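Histidinol-phosphatase (Listeria monocytogenes serotype 4b str. H7858, PDB 6NLR) probably hydrolyses L-histidinol phosphate to L-histidinol and phosphate in histidine biosynthesis, as a PHP-family phosphatase with a trinuclear metal centre. Local coordinates at residues F192-D195 and T196-S200; Y237-K240 and K241-T244. All blocks are in the same frame, centred on the assembly; numbering follows the deposited sequence.

Overall arrangement
Both contacts are local and lie where a loop enters a helix: contact 1 in the loop that leads into helix 201-217, contact 2 across the start of helix 240-248. Contact 1 lies at the surface, its centre about 21 Å from that of the chain, and is polar, with three acidic side chains gathered round one turn. Contact 2 is deeper and partly buried, its centre about 15 Å from that of the chain, and combines backbone hydrogen bonds with proline, isoleucine and valine packing, while its lysines face outward. The centres of the two contacts are about 13 Å apart, and they meet at P239, whose CG lies 3.9 Å from T196 CG2 and 4.0 Å from F199 CE2.

Contact 1 of 2, residues F192-D195 and T196-S200; sequences FGED and TSDFS
D195 and S197 form an Asx turn in which a single carboxylate oxygen takes two hydrogen bonds. S197 N donates to D195 OD1 at 2.9 Å, with a somewhat bent N-H...O angle of 149°, on the anti side of the carboxylate. The hydroxyl S197 OG donates to the same D195 OD1 at 2.6 Å, from the syn side and nearer the carboxylate plane. The torsions of both residues make this grip possible: with chi1 of 61°, D195 has CG between its backbone N and carbonyl carbon, and S197 holds OG in the same position. Backbone amide and hydroxyl thus close on OD1 together, which should restrict the rotation of the carboxylate.

Acidic groups meet beside this turn. E194 OE1 and D198 OD1 are 3.5 Å apart, their side chains crossing at about a right angle with the two carboxylates nearly coplanar. Such like charges would probably raise the proton affinity of one or both groups, although solvent can screen them.

Within T196-S200, the carbonyl oxygen of T196 lies 4.2 Å above one face of the F199 ring, over its centre. The segment is tied down at both ends: T196 OG1 is hydrogen-bonded to E235 OE2, and S200 is the N-cap of helix 201-217, where S200 OG is hydrogen-bonded to V203 N and to E153 OE2 of helix 152-168. F199 also packs on that helix through Q156, while F192 reaches helix 138-149.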
loop_
_atom_site.group_PDB
_atom_site.type_symbol
_atom_site.label_atom_id
_atom_site.label_comp_id
_atom_site.label_asym_id
_atom_site.label_seq_id
_atom_site.Cartn_x
_atom_site.Cartn_y
_atom_site.Cartn_z
ATOM N N PHE A 192 11.876 4.141 17.287
ATOM C CA PHE A 192 11.918 3.093 18.333
ATOM C C PHE A 192 13.310 2.474 18.438
ATOM O O PHE A 192 13.423 1.503 19.195
ATOM C CB PHE A 192 10.862 2.024 18.024
ATOM C CG PHE A 192 9.471 2.580 17.912
ATOM C CD1 PHE A 192 8.986 3.045 16.700
ATOM C CD2 PHE A 192 8.680 2.708 19.047
ATOM C CE1 PHE A 192 7.714 3.598 16.618
ATOM C CE2 PHE A 192 7.430 3.286 18.960
ATOM C CZ PHE A 192 6.938 3.711 17.750
ATOM N N GLY A 193 14.315 3.018 17.724
ATOM C CA GLY A 193 15.688 2.488 17.772
ATOM C C GLY A 193 15.740 1.100 17.154
ATOM O O GLY A 193 16.548 0.262 17.600
ATOM N N GLU A 194 14.906 0.882 16.141
ATOM C CA GLU A 194 14.770 -0.393 15.415
ATOM C C GLU A 194 15.198 -0.166 13.970
ATOM O O GLU A 194 15.144 0.997 13.479
ATOM C CB GLU A 194 13.314 -0.858 15.433
ATOM C CG GLU A 194 12.830 -1.278 16.805
ATOM C CD GLU A 194 13.361 -2.608 17.307
ATOM O OE1 GLU A 194 14.100 -3.301 16.549
ATOM O OE2 GLU A 194 13.093 -2.915 18.482
ATOM N N ASP A 195 15.623 -1.251 13.319
ATOM C CA ASP A 195 15.984 -1.294 11.881
ATOM C C ASP A 195 15.787 -2.751 11.419
ATOM O O ASP A 195 15.349 -3.611 12.228
ATOM C CB ASP A 195 17.377 -0.687 11.664
ATOM C CG ASP A 195 18.494 -1.408 12.386
ATOM O OD1 ASP A 195 18.454 -2.672 12.367
ATOM O OD2 ASP A 195 19.387 -0.728 12.979
ATOM N N THR A 196 16.025 -3.027 10.153
ATOM C CA THR A 196 15.671 -4.338 9.552
ATOM C C THR A 196 16.823 -5.303 9.823
ATOM O O THR A 196 16.687 -6.467 9.404
ATOM C CB THR A 196 15.292 -4.180 8.073
ATOM O OG1 THR A 196 16.369 -3.554 7.381
ATOM C CG2 THR A 196 14.025 -3.374 7.893
ATOM N N SER A 197 17.882 -4.889 10.524
ATOM C CA SER A 197 19.055 -5.749 10.768
ATOM C C SER A 197 18.699 -6.870 11.757
ATOM O O SER A 197 19.489 -7.820 11.860
ATOM C CB SER A 197 20.265 -4.954 11.220
ATOM O OG SER A 197 20.173 -4.605 12.589
ATOM N N ASP A 198 17.636 -6.756 12.551
ATOM C CA ASP A 198 17.529 -7.677 13.722
ATOM C C ASP A 198 16.082 -8.170 13.907
ATOM O O ASP A 198 15.638 -8.436 15.077
ATOM C CB ASP A 198 18.174 -7.027 14.950
ATOM C CG ASP A 198 17.211 -6.112 15.682
ATOM O OD1 ASP A 198 16.471 -5.364 14.992
ATOM O OD2 ASP A 198 17.161 -6.204 16.934
ATOM N N PHE A 199 15.377 -8.415 12.811
ATOM C CA PHE A 199 14.088 -9.172 12.842
ATOM C C PHE A 199 14.272 -10.433 13.694
ATOM O O PHE A 199 15.198 -11.191 13.426
ATOM C CB PHE A 199 13.603 -9.542 11.434
ATOM C CG PHE A 199 13.053 -8.403 10.618
ATOM C CD1 PHE A 199 12.863 -7.137 11.162
ATOM C CD2 PHE A 199 12.717 -8.592 9.290
ATOM C CE1 PHE A 199 12.365 -6.088 10.390
ATOM C CE2 PHE A 199 12.196 -7.555 8.531
ATOM C CZ PHE A 199 12.032 -6.308 9.077
ATOM N N SER A 200 13.417 -10.629 14.697
ATOM C CA SER A 200 13.430 -11.814 15.590
ATOM C C SER A 200 13.081 -13.063 14.771
ATOM O O SER A 200 12.515 -12.925 13.647
ATOM C CB SER A 200 12.433 -11.646 16.702
ATOM O OG SER A 200 11.127 -11.733 16.158
#

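Contact 2 of 2, residues Y237-K240 and K241-T244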
loop_
_atom_site.group_PDB
_atom_site.type_symbol
_atom_site.label_atom_id
_atom_site.label_comp_id
_atom_site.label_asym_id
_atom_site.label_seq_id
_atom_site.Cartn_x
_atom_site.Cartn_y
_atom_site.Cartn_z
ATOM N N TYR A 237 9.950 -1.397 1.275
ATOM C CA TYR A 237 8.925 -2.340 1.769
ATOM C C TYR A 237 8.732 -3.371 0.671
ATOM O O TYR A 237 8.133 -3.042 -0.362
ATOM C CB TYR A 237 7.575 -1.662 2.070
ATOM C CG TYR A 237 7.574 -0.355 2.837
ATOM C CD1 TYR A 237 7.883 -0.294 4.183
ATOM C CD2 TYR A 237 7.171 0.833 2.233
ATOM C CE1 TYR A 237 7.829 0.898 4.894
ATOM C CE2 TYR A 237 7.066 2.027 2.934
ATOM C CZ TYR A 237 7.380 2.058 4.278
ATOM O OH TYR A 237 7.272 3.206 5.009
ATOM N N PRO A 238 9.199 -4.635 0.830
ATOM C CA PRO A 238 9.909 -5.103 2.017
ATOM C C PRO A 238 11.420 -4.886 1.888
ATOM O O PRO A 238 11.916 -4.452 0.843
ATOM C CB PRO A 238 9.509 -6.578 2.048
ATOM C CG PRO A 238 9.321 -6.964 0.580
ATOM C CD PRO A 238 9.007 -5.694 -0.166
ATOM N N PRO A 239 12.206 -5.185 2.940
ATOM C CA PRO A 239 13.664 -5.167 2.854
ATOM C C PRO A 239 14.250 -6.371 2.091
ATOM O O PRO A 239 13.573 -7.333 1.833
ATOM C CB PRO A 239 14.125 -5.200 4.311
ATOM C CG PRO A 239 12.993 -5.786 5.073
ATOM C CD PRO A 239 11.730 -5.561 4.272
ATOM N N LYS A 240 15.530 -6.263 1.776
ATOM C CA LYS A 240 16.307 -7.215 0.948
ATOM C C LYS A 240 16.111 -8.662 1.432
ATOM O O LYS A 240 15.895 -9.520 0.578
ATOM C CB LYS A 240 17.775 -6.810 0.956
ATOM C CG LYS A 240 18.711 -7.655 0.111
ATOM C CD LYS A 240 18.304 -7.811 -1.308
ATOM C CE LYS A 240 19.349 -8.571 -2.098
ATOM N NZ LYS A 240 20.664 -7.894 -2.067
ATOM N N LYS A 241 16.224 -8.949 2.720
ATOM C CA LYS A 241 16.111 -10.350 3.229
ATOM C C LYS A 241 14.766 -10.949 2.775
ATOM O O LYS A 241 14.751 -12.101 2.292
ATOM C CB LYS A 241 16.231 -10.411 4.756
ATOM C CG LYS A 241 16.540 -11.800 5.294
ATOM C CD LYS A 241 16.507 -11.911 6.809
ATOM C CE LYS A 241 16.956 -13.278 7.284
ATOM N NZ LYS A 241 17.366 -13.278 8.709
ATOM N N ILE A 242 13.683 -10.180 2.850
ATOM C CA ILE A 242 12.329 -10.658 2.456
ATOM C C ILE A 242 12.274 -10.778 0.934
ATOM O O ILE A 242 11.755 -11.801 0.448
ATOM C CB ILE A 242 11.233 -9.743 3.007
ATOM C CG1 ILE A 242 11.322 -9.565 4.530
ATOM C CG2 ILE A 242 9.856 -10.195 2.526
ATOM C CD1 ILE A 242 11.496 -10.815 5.322
ATOM N N VAL A 243 12.838 -9.808 0.205
ATOM C CA VAL A 243 12.854 -9.809 -1.277
ATOM C C VAL A 243 13.511 -11.109 -1.761
ATOM O O VAL A 243 12.969 -11.741 -2.675
ATOM C CB VAL A 243 13.547 -8.557 -1.848
ATOM C CG1 VAL A 243 13.830 -8.710 -3.341
ATOM C CG2 VAL A 243 12.703 -7.306 -1.583
ATOM N N THR A 244 14.626 -11.503 -1.157
ATOM C CA THR A 244 15.395 -12.716 -1.521
ATOM C C THR A 244 14.538 -13.971 -1.295
ATOM O O THR A 244 14.477 -14.784 -2.204
ATOM C CB THR A 244 16.722 -12.753 -0.745
ATOM O OG1 THR A 244 17.401 -11.565 -1.151
ATOM C CG2 THR A 244 17.578 -13.967 -1.026
#
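The N-terminal turn of helix 240-248 is built here, with P239 at the N-cap position and the chain entering through a cis peptide bond before P238. P239 O accepts V243 N at 3.1 Å, nearly straight at 163° and in the carbonyl plane, and takes a weak, strongly bent bond from I242 N. One residue further on, K240 O receives T244 N at 2.9 Å. It also receives the hydroxyl T244 OG1 at 3.1 Å, from above the carbonyl plane; with chi1 of -60°, T244 has OG1 beside its own backbone N, folded back towards that carbonyl. The bend at chi2 of K240 turns its chain across T244, bringing K240 CE to 3.7 Å from T244 OG1.

Apolar contacts form on the inner side. P238 CB meets I242 CG2 at 3.7 Å, the P238 ring also touches V243 CG2 through CG, and the P239 and I242 side chains lie side by side, with P239 CD 4.0 Å from I242 CG1. I242 continues onto M204 and F207 of helix 201-217, V243 onto F223 of strand 220-224.

Neither proline has an N-H to donate. P239 O opens the helical hydrogen bonding, and the two rings pack against I242 and V243, while P238 O is taken by T236 OG1.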